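Kcn28 (Kitasatospora, PDB 6J31) is of unknown function but has the two-domain GT-B fold and is related to the erythromycin biosynthesis protein CIII family. Local coordinates at residues H260-I265 against N285-L290. Residues are numbered along the deposited sequence; the frame is centred on the assembly and turned at random.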
loop_
_atom_site.group_PDB
_atom_site.type_symbol
_atom_site.label_atom_id
_atom_site.label_comp_id
_atom_site.label_asym_id
_atom_site.label_seq_id
_atom_site.Cartn_x
_atom_site.Cartn_y
_atom_site.Cartn_z
ATOM N N HIS A 260 -15.346 -11.349 21.202
ATOM C CA HIS A 260 -15.950 -10.059 20.911
ATOM C C HIS A 260 -15.534 -9.628 19.516
ATOM O O HIS A 260 -14.339 -9.602 19.198
ATOM C CB HIS A 260 -15.567 -8.986 21.928
ATOM C CG HIS A 260 -16.326 -7.709 21.749
ATOM N ND1 HIS A 260 -17.622 -7.547 22.192
ATOM C CD2 HIS A 260 -15.987 -6.545 21.147
ATOM C CE1 HIS A 260 -18.041 -6.333 21.886
ATOM N NE2 HIS A 260 -17.068 -5.705 21.251
ATOM N N LEU A 261 -16.520 -9.299 18.689
ATOM C CA LEU A 261 -16.297 -8.906 17.307
ATOM C C LEU A 261 -16.346 -7.389 17.184
ATOM O O LEU A 261 -17.305 -6.754 17.635
ATOM C CB LEU A 261 -17.345 -9.545 16.395
ATOM C CG LEU A 261 -17.583 -8.913 15.023
ATOM C CD1 LEU A 261 -16.327 -8.958 14.176
ATOM C CD2 LEU A 261 -18.720 -9.625 14.318
ATOM N N VAL A 262 -15.308 -6.817 16.581
ATOM C CA VAL A 262 -15.275 -5.411 16.203
ATOM C C VAL A 262 -15.389 -5.382 14.689
ATOM O O VAL A 262 -14.441 -5.740 13.979
ATOM C CB VAL A 262 -13.996 -4.705 16.672
ATOM C CG1 VAL A 262 -13.953 -3.281 16.122
ATOM C CG2 VAL A 262 -13.897 -4.710 18.188
ATOM N N LEU A 263 -16.541 -4.962 14.191
ATOM C CA LEU A 263 -16.861 -5.038 12.772
ATOM C C LEU A 263 -16.796 -3.632 12.189
ATOM O O LEU A 263 -17.655 -2.793 12.477
ATOM C CB LEU A 263 -18.241 -5.667 12.577
ATOM C CG LEU A 263 -18.778 -5.817 11.154
ATOM C CD1 LEU A 263 -17.690 -6.290 10.212
ATOM C CD2 LEU A 263 -19.955 -6.785 11.138
ATOM N N GLN A 264 -15.792 -3.386 11.351
ATOM C CA GLN A 264 -15.633 -2.100 10.684
ATOM C C GLN A 264 -16.208 -2.250 9.282
ATOM O O GLN A 264 -15.670 -2.992 8.456
ATOM C CB GLN A 264 -14.169 -1.670 10.659
ATOM C CG GLN A 264 -13.980 -0.191 10.372
ATOM C CD GLN A 264 -12.969 0.082 9.283
ATOM O OE1 GLN A 264 -12.030 0.857 9.479
ATOM N NE2 GLN A 264 -13.156 -0.542 8.126
ATOM N N ILE A 265 -17.302 -1.534 9.023
ATOM C CA ILE A 265 -18.091 -1.692 7.806
ATOM C C ILE A 265 -17.750 -0.673 6.731
ATOM O O ILE A 265 -18.184 -0.844 5.580
ATOM C CB ILE A 265 -19.596 -1.623 8.130
ATOM C CG1 ILE A 265 -19.874 -0.362 8.941
ATOM C CG2 ILE A 265 -20.023 -2.861 8.894
ATOM C CD1 ILE A 265 -21.277 -0.230 9.368
ATOM N N ASN A 285 -18.029 2.563 11.558
ATOM C CA ASN A 285 -17.671 2.922 10.192
ATOM C C ASN A 285 -16.163 2.998 10.019
ATOM O O ASN A 285 -15.646 2.736 8.927
ATOM C CB ASN A 285 -18.316 4.253 9.826
ATOM C CG ASN A 285 -19.814 4.209 9.950
ATOM O OD1 ASN A 285 -20.493 3.558 9.158
ATOM N ND2 ASN A 285 -20.341 4.876 10.971
ATOM N N TRP A 286 -15.451 3.354 11.082
ATOM C CA TRP A 286 -14.001 3.392 11.078
ATOM C C TRP A 286 -13.556 3.135 12.509
ATOM O O TRP A 286 -14.237 3.531 13.459
ATOM C CB TRP A 286 -13.486 4.736 10.534
ATOM C CG TRP A 286 -12.001 4.954 10.638
ATOM C CD1 TRP A 286 -11.075 4.754 9.652
ATOM C CD2 TRP A 286 -11.275 5.449 11.773
ATOM N NE1 TRP A 286 -9.819 5.075 10.108
ATOM C CE2 TRP A 286 -9.913 5.505 11.405
ATOM C CE3 TRP A 286 -11.642 5.842 13.065
ATOM C CZ2 TRP A 286 -8.920 5.937 12.282
ATOM C CZ3 TRP A 286 -10.653 6.269 13.934
ATOM C CH2 TRP A 286 -9.309 6.314 13.538
ATOM N N VAL A 287 -12.434 2.440 12.659
ATOM C CA VAL A 287 -11.911 2.128 13.988
ATOM C C VAL A 287 -10.445 2.530 14.034
ATOM O O VAL A 287 -9.784 2.652 12.990
ATOM C CB VAL A 287 -12.064 0.627 14.333
ATOM C CG1 VAL A 287 -13.445 0.118 13.987
ATOM C CG2 VAL A 287 -11.001 -0.189 13.618
ATOM N N PRO A 288 -9.905 2.748 15.232
ATOM C CA PRO A 288 -8.451 2.903 15.346
ATOM C C PRO A 288 -7.794 1.548 15.178
ATOM O O PRO A 288 -7.646 0.801 16.149
ATOM C CB PRO A 288 -8.262 3.461 16.762
ATOM C CG PRO A 288 -9.458 2.974 17.516
ATOM C CD PRO A 288 -10.591 2.920 16.525
ATOM N N GLN A 289 -7.401 1.226 13.944
ATOM C CA GLN A 289 -7.039 -0.149 13.612
ATOM C C GLN A 289 -5.894 -0.656 14.479
ATOM O O GLN A 289 -5.970 -1.749 15.049
ATOM C CB GLN A 289 -6.682 -0.258 12.132
ATOM C CG GLN A 289 -6.481 -1.689 11.682
ATOM C CD GLN A 289 -6.666 -1.866 10.193
ATOM O OE1 GLN A 289 -7.784 -1.803 9.683
ATOM N NE2 GLN A 289 -5.568 -2.097 9.486
ATOM N N LEU A 290 -4.828 0.135 14.607
ATOM C CA LEU A 290 -3.687 -0.296 15.407
ATOM C C LEU A 290 -4.067 -0.493 16.870
ATOM O O LEU A 290 -3.502 -1.358 17.547
ATOM C CB LEU A 290 -2.552 0.714 15.273
ATOM C CG LEU A 290 -1.746 0.575 13.981
ATOM C CD1 LEU A 290 -0.628 1.606 13.933
ATOM C CD2 LEU A 290 -1.197 -0.838 13.834
#
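Gln264, at the C-terminal end of strand 259-264, lies alongside the backbone of 285-287, and its contacts are mostly van der Waals. Gln264 CG sits 3.7 Å from Trp286 CA and also close to the Asn285 carbonyl oxygen. The position follows from CG standing anti to the backbone N (chi1 -162°) and from a bend at chi2, which carries the amide along the loop. There Gln264 OE1 approaches Val287 N at 3.6 Å, too far for a hydrogen bond, and comes obliquely to the Trp286 ring at CD1. The NE2 end lies near Ser234 on the adjacent strand 229-234.

Apolar contacts continue the same line toward the start of the strand. Val287 CG1 meets Gln264 CG at 3.7 Å and also lies against its CB. The same methyl reaches Val262, with Val262 CG1 4.0 Å from Val287 CG1. Val262 and Val287 approach at a slant, both with CB directed into the contact, so one methyl of Val287 bridges two strand residues that point the same way.

At the other end, Ile265 CD1 lies 3.9 Å from Asn285 OD1, an apolar approach to a polar atom. The Asn285 amide has its hydrogen bond elsewhere, from ND2 to Asp270, which also touches Ile265. Here the backbones are closest, with Ile265 CA 5.2 Å from Asn285 CA.

Strands 259-264 and 281-284 are parallel neighbours in a six-stranded sheet of order 3-2-1-4-5-6, and 285-288 is the loop leading from the edge strand into helix 289-294, with Pro288 at its N-cap. Such a strand-end packing against a strand-to-helix loop belongs to the Rossmann-like C-terminal domain of the GT-B fold.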